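Local coordinates for protein Beta2-bungarotoxin (Bungarus multicinctus, PDB 1BUN) that forms the Kunitz-type subunit of a snake-venom neurotoxin, disulfide-linked to a phospholipase A2 chain that it is thought to guide to its target membrane, at residues R1-K9 against C53-R61. Numbering follows the deposited sequence.
Sequences RKRHPDCDK and CRCECLEYR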
loop_
_atom_site.group_PDB
_atom_site.type_symbol
_atom_site.label_atom_id
_atom_site.label_comp_id
_atom_site.label_asym_id
_atom_site.label_seq_id
_atom_site.Cartn_x
_atom_site.Cartn_y
_atom_site.Cartn_z
ATOM N N ARG B 1 3.510 2.572 -3.624
ATOM C CA ARG B 1 2.853 2.558 -4.960
ATOM C C ARG B 1 3.515 3.583 -5.879
ATOM O O ARG B 1 4.189 4.501 -5.416
ATOM C CB ARG B 1 1.341 2.825 -4.829
ATOM C CG ARG B 1 0.988 3.979 -3.924
ATOM C CD ARG B 1 -0.488 4.287 -3.910
ATOM N NE ARG B 1 -0.696 5.689 -4.260
ATOM C CZ ARG B 1 -1.347 6.582 -3.520
ATOM N NH1 ARG B 1 -1.893 6.231 -2.355
ATOM N NH2 ARG B 1 -1.421 7.845 -3.946
ATOM N N LYS B 2 3.351 3.391 -7.183
ATOM C CA LYS B 2 3.918 4.292 -8.172
ATOM C C LYS B 2 2.791 4.973 -8.929
ATOM O O LYS B 2 1.633 4.541 -8.856
ATOM C CB LYS B 2 4.822 3.517 -9.133
ATOM C CG LYS B 2 6.107 3.032 -8.478
ATOM C CD LYS B 2 6.923 2.081 -9.350
ATOM C CE LYS B 2 6.417 0.642 -9.321
ATOM N NZ LYS B 2 5.229 0.465 -10.193
ATOM N N ARG B 3 3.127 6.055 -9.627
ATOM C CA ARG B 3 2.147 6.808 -10.408
ATOM C C ARG B 3 1.770 6.040 -11.652
ATOM O O ARG B 3 2.627 5.411 -12.254
ATOM C CB ARG B 3 2.712 8.153 -10.810
ATOM C CG ARG B 3 1.640 9.125 -11.088
ATOM C CD ARG B 3 2.207 10.408 -11.540
ATOM N NE ARG B 3 1.153 11.373 -11.813
ATOM C CZ ARG B 3 0.961 11.955 -12.988
ATOM N NH1 ARG B 3 1.741 11.659 -14.027
ATOM N NH2 ARG B 3 0.060 12.915 -13.085
ATOM N N HIS B 4 0.497 6.065 -12.039
ATOM C CA HIS B 4 0.094 5.323 -13.230
ATOM C C HIS B 4 0.837 5.859 -14.449
ATOM O O HIS B 4 0.880 7.062 -14.690
ATOM C CB HIS B 4 -1.417 5.399 -13.459
ATOM C CG HIS B 4 -1.920 4.384 -14.438
ATOM N ND1 HIS B 4 -1.803 4.582 -15.789
ATOM C CD2 HIS B 4 -2.338 3.112 -14.210
ATOM C CE1 HIS B 4 -2.134 3.432 -16.352
ATOM N NE2 HIS B 4 -2.462 2.515 -15.438
ATOM N N PRO B 5 1.475 4.976 -15.208
ATOM C CA PRO B 5 2.206 5.423 -16.388
ATOM C C PRO B 5 1.400 6.104 -17.493
ATOM O O PRO B 5 1.988 6.748 -18.362
ATOM C CB PRO B 5 2.858 4.134 -16.886
ATOM C CG PRO B 5 1.943 3.061 -16.379
ATOM C CD PRO B 5 1.682 3.540 -14.988
ATOM N N ASP B 6 0.075 6.020 -17.463
ATOM C CA ASP B 6 -0.710 6.634 -18.537
ATOM C C ASP B 6 -1.445 7.917 -18.174
ATOM O O ASP B 6 -2.093 8.534 -19.016
ATOM C CB ASP B 6 -1.676 5.602 -19.120
ATOM C CG ASP B 6 -0.948 4.398 -19.719
ATOM O OD1 ASP B 6 0.068 4.619 -20.426
ATOM O OD2 ASP B 6 -1.374 3.236 -19.496
ATOM N N CYS B 7 -1.260 8.372 -16.947
ATOM C CA CYS B 7 -1.928 9.561 -16.435
ATOM C C CYS B 7 -1.904 10.838 -17.273
ATOM O O CYS B 7 -2.711 11.746 -17.047
ATOM C CB CYS B 7 -1.427 9.860 -15.017
ATOM S SG CYS B 7 -1.905 8.570 -13.837
ATOM N N ASP B 8 -0.985 10.927 -18.225
ATOM C CA ASP B 8 -0.908 12.127 -19.040
ATOM C C ASP B 8 -1.196 11.898 -20.523
ATOM O O ASP B 8 -0.889 12.744 -21.363
ATOM C CB ASP B 8 0.458 12.795 -18.848
ATOM C CG ASP B 8 0.675 13.274 -17.430
ATOM O OD1 ASP B 8 -0.106 14.131 -16.967
ATOM O OD2 ASP B 8 1.609 12.775 -16.769
ATOM N N LYS B 9 -1.764 10.751 -20.860
ATOM C CA LYS B 9 -2.084 10.455 -22.248
ATOM C C LYS B 9 -3.525 10.893 -22.456
ATOM O O LYS B 9 -4.263 11.074 -21.477
ATOM C CB LYS B 9 -1.937 8.964 -22.497
ATOM C CG LYS B 9 -0.505 8.518 -22.401
ATOM C CD LYS B 9 -0.383 7.044 -22.531
ATOM C CE LYS B 9 1.058 6.656 -22.755
ATOM N NZ LYS B 9 1.203 5.167 -22.797
ATOM N N CYS B 53 -8.858 7.780 -9.391
ATOM C CA CYS B 53 -8.081 8.545 -10.343
ATOM C C CYS B 53 -7.063 9.459 -9.655
ATOM O O CYS B 53 -5.911 9.505 -10.087
ATOM C CB CYS B 53 -9.002 9.366 -11.246
ATOM S SG CYS B 53 -8.094 10.470 -12.352
ATOM N N ARG B 54 -7.449 10.168 -8.592
ATOM C CA ARG B 54 -6.490 11.049 -7.924
ATOM C C ARG B 54 -5.394 10.149 -7.408
ATOM O O ARG B 54 -4.215 10.310 -7.723
ATOM C CB ARG B 54 -7.113 11.769 -6.742
ATOM C CG ARG B 54 -8.506 12.260 -6.961
ATOM C CD ARG B 54 -8.823 13.339 -5.992
ATOM N NE ARG B 54 -8.175 14.585 -6.377
ATOM C CZ ARG B 54 -8.744 15.504 -7.163
ATOM N NH1 ARG B 54 -9.982 15.302 -7.647
ATOM N NH2 ARG B 54 -8.074 16.623 -7.465
ATOM N N CYS B 55 -5.834 9.116 -6.703
ATOM C CA CYS B 55 -4.959 8.116 -6.118
ATOM C C CYS B 55 -3.863 7.672 -7.065
ATOM O O CYS B 55 -2.700 7.595 -6.678
ATOM C CB CYS B 55 -5.779 6.895 -5.739
ATOM S SG CYS B 55 -4.868 5.730 -4.698
ATOM N N GLU B 56 -4.251 7.390 -8.306
ATOM C CA GLU B 56 -3.337 6.896 -9.320
ATOM C C GLU B 56 -2.539 7.942 -10.064
ATOM O O GLU B 56 -1.443 7.640 -10.550
ATOM C CB GLU B 56 -4.104 6.077 -10.369
ATOM C CG GLU B 56 -4.669 4.765 -9.918
ATOM C CD GLU B 56 -3.724 3.616 -10.160
ATOM O OE1 GLU B 56 -2.548 3.702 -9.756
ATOM O OE2 GLU B 56 -4.161 2.605 -10.734
ATOM N N CYS B 57 -3.067 9.162 -10.135
ATOM C CA CYS B 57 -2.437 10.215 -10.924
ATOM C C CYS B 57 -2.052 11.535 -10.317
ATOM O O CYS B 57 -1.313 12.296 -10.951
ATOM C CB CYS B 57 -3.315 10.551 -12.129
ATOM S SG CYS B 57 -3.715 9.148 -13.177
ATOM N N LEU B 58 -2.601 11.871 -9.165
ATOM C CA LEU B 58 -2.264 13.157 -8.583
ATOM C C LEU B 58 -0.753 13.304 -8.403
ATOM O O LEU B 58 -0.074 12.395 -7.933
ATOM C CB LEU B 58 -3.050 13.412 -7.293
ATOM C CG LEU B 58 -3.877 14.711 -7.269
ATOM C CD1 LEU B 58 -4.521 14.987 -8.598
ATOM C CD2 LEU B 58 -4.939 14.624 -6.199
ATOM N N GLU B 59 -0.228 14.401 -8.943
ATOM C CA GLU B 59 1.196 14.716 -8.887
ATOM C C GLU B 59 1.570 15.349 -7.553
ATOM O O GLU B 59 1.050 16.405 -7.194
ATOM C CB GLU B 59 1.552 15.676 -10.019
ATOM C CG GLU B 59 1.156 15.179 -11.399
ATOM C CD GLU B 59 1.409 16.214 -12.479
ATOM O OE1 GLU B 59 2.530 16.768 -12.503
ATOM O OE2 GLU B 59 0.483 16.496 -13.280
ATOM N N TYR B 60 2.464 14.702 -6.821
ATOM C CA TYR B 60 2.896 15.214 -5.530
ATOM C C TYR B 60 3.965 16.296 -5.671
ATOM O O TYR B 60 5.121 16.102 -5.282
ATOM C CB TYR B 60 3.380 14.066 -4.631
ATOM C CG TYR B 60 2.254 13.216 -4.062
ATOM C CD1 TYR B 60 1.125 13.810 -3.514
ATOM C CD2 TYR B 60 2.331 11.829 -4.051
ATOM C CE1 TYR B 60 0.106 13.051 -2.968
ATOM C CE2 TYR B 60 1.312 11.062 -3.505
ATOM C CZ TYR B 60 0.203 11.684 -2.964
ATOM O OH TYR B 60 -0.816 10.944 -2.406
ATOM N N ARG B 61 3.555 17.437 -6.221
ATOM C CA ARG B 61 4.428 18.590 -6.427
ATOM C C ARG B 61 5.432 18.375 -7.551
ATOM O O ARG B 61 5.593 17.217 -7.990
ATOM C CB ARG B 61 5.151 18.947 -5.123
ATOM C CG ARG B 61 5.011 20.407 -4.714
ATOM C CD ARG B 61 6.218 21.234 -5.141
ATOM N NE ARG B 61 7.225 21.356 -4.081
ATOM C CZ ARG B 61 8.202 20.481 -3.854
ATOM N NH1 ARG B 61 8.319 19.393 -4.611
ATOM N NH2 ARG B 61 9.079 20.711 -2.883
ATOM O OXT ARG B 61 6.043 19.379 -7.988
HETATM O O HOH W 1 -0.331 6.133 -6.888
#
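Arg-3 meets the end of helix 50-57 through a side chain that leaves with CG opposite the backbone N (chi1 -157°) and runs extended to NE, laying its guanidinium beside the carbonyl of Cys-57. NE and NH2 both grip that one oxygen, side-on: Arg-3 NE reaches Cys-57 O at 2.8 Å from above the carbonyl plane, NH2 within it, and the oxygen lies slightly off the guanidinium plane. The remaining nitrogen, Arg-3 NH1, makes a nearly straight, charged hydrogen bond to Asp-8 OD2 (3.0 Å), part of a salt bridge, so all three nitrogens of the group are bonded and its rotation is fixed. Glu-59 CG lies over a guanidinium face; the ion pair from Arg-3 NH2 to Glu-59 OE2 is long, and that oxygen has its stronger partner in the hydroxyl of Tyr-25. One residue earlier on the helix, Glu-56 O accepts an almost linear hydrogen bond from His-4 N (2.9 Å). The Cys-7 to Cys-57 disulfide, chi3 -72°, closes the contact covalently beside it. This link, joining the N-terminal segment to the C-terminal helix, is a hallmark of the Kunitz/BPTI fold. At the outer end, Cys-55 SG sits 3.8 Å over the centre of the Arg-1 guanidinium, while a water accepts from Arg-1 NE and donates to Cys-55 O and, at longer range, Lys-2 O. Cys-55 itself is disulfide-bonded to the chain of another protein, so the contact borders the subunit interface. Inward, Cys-57 packs on Phe-47 and on Tyr-25 of strand 20-26, and Cys-53 joins helix 50-57 to Cys-32 of strand 31-37.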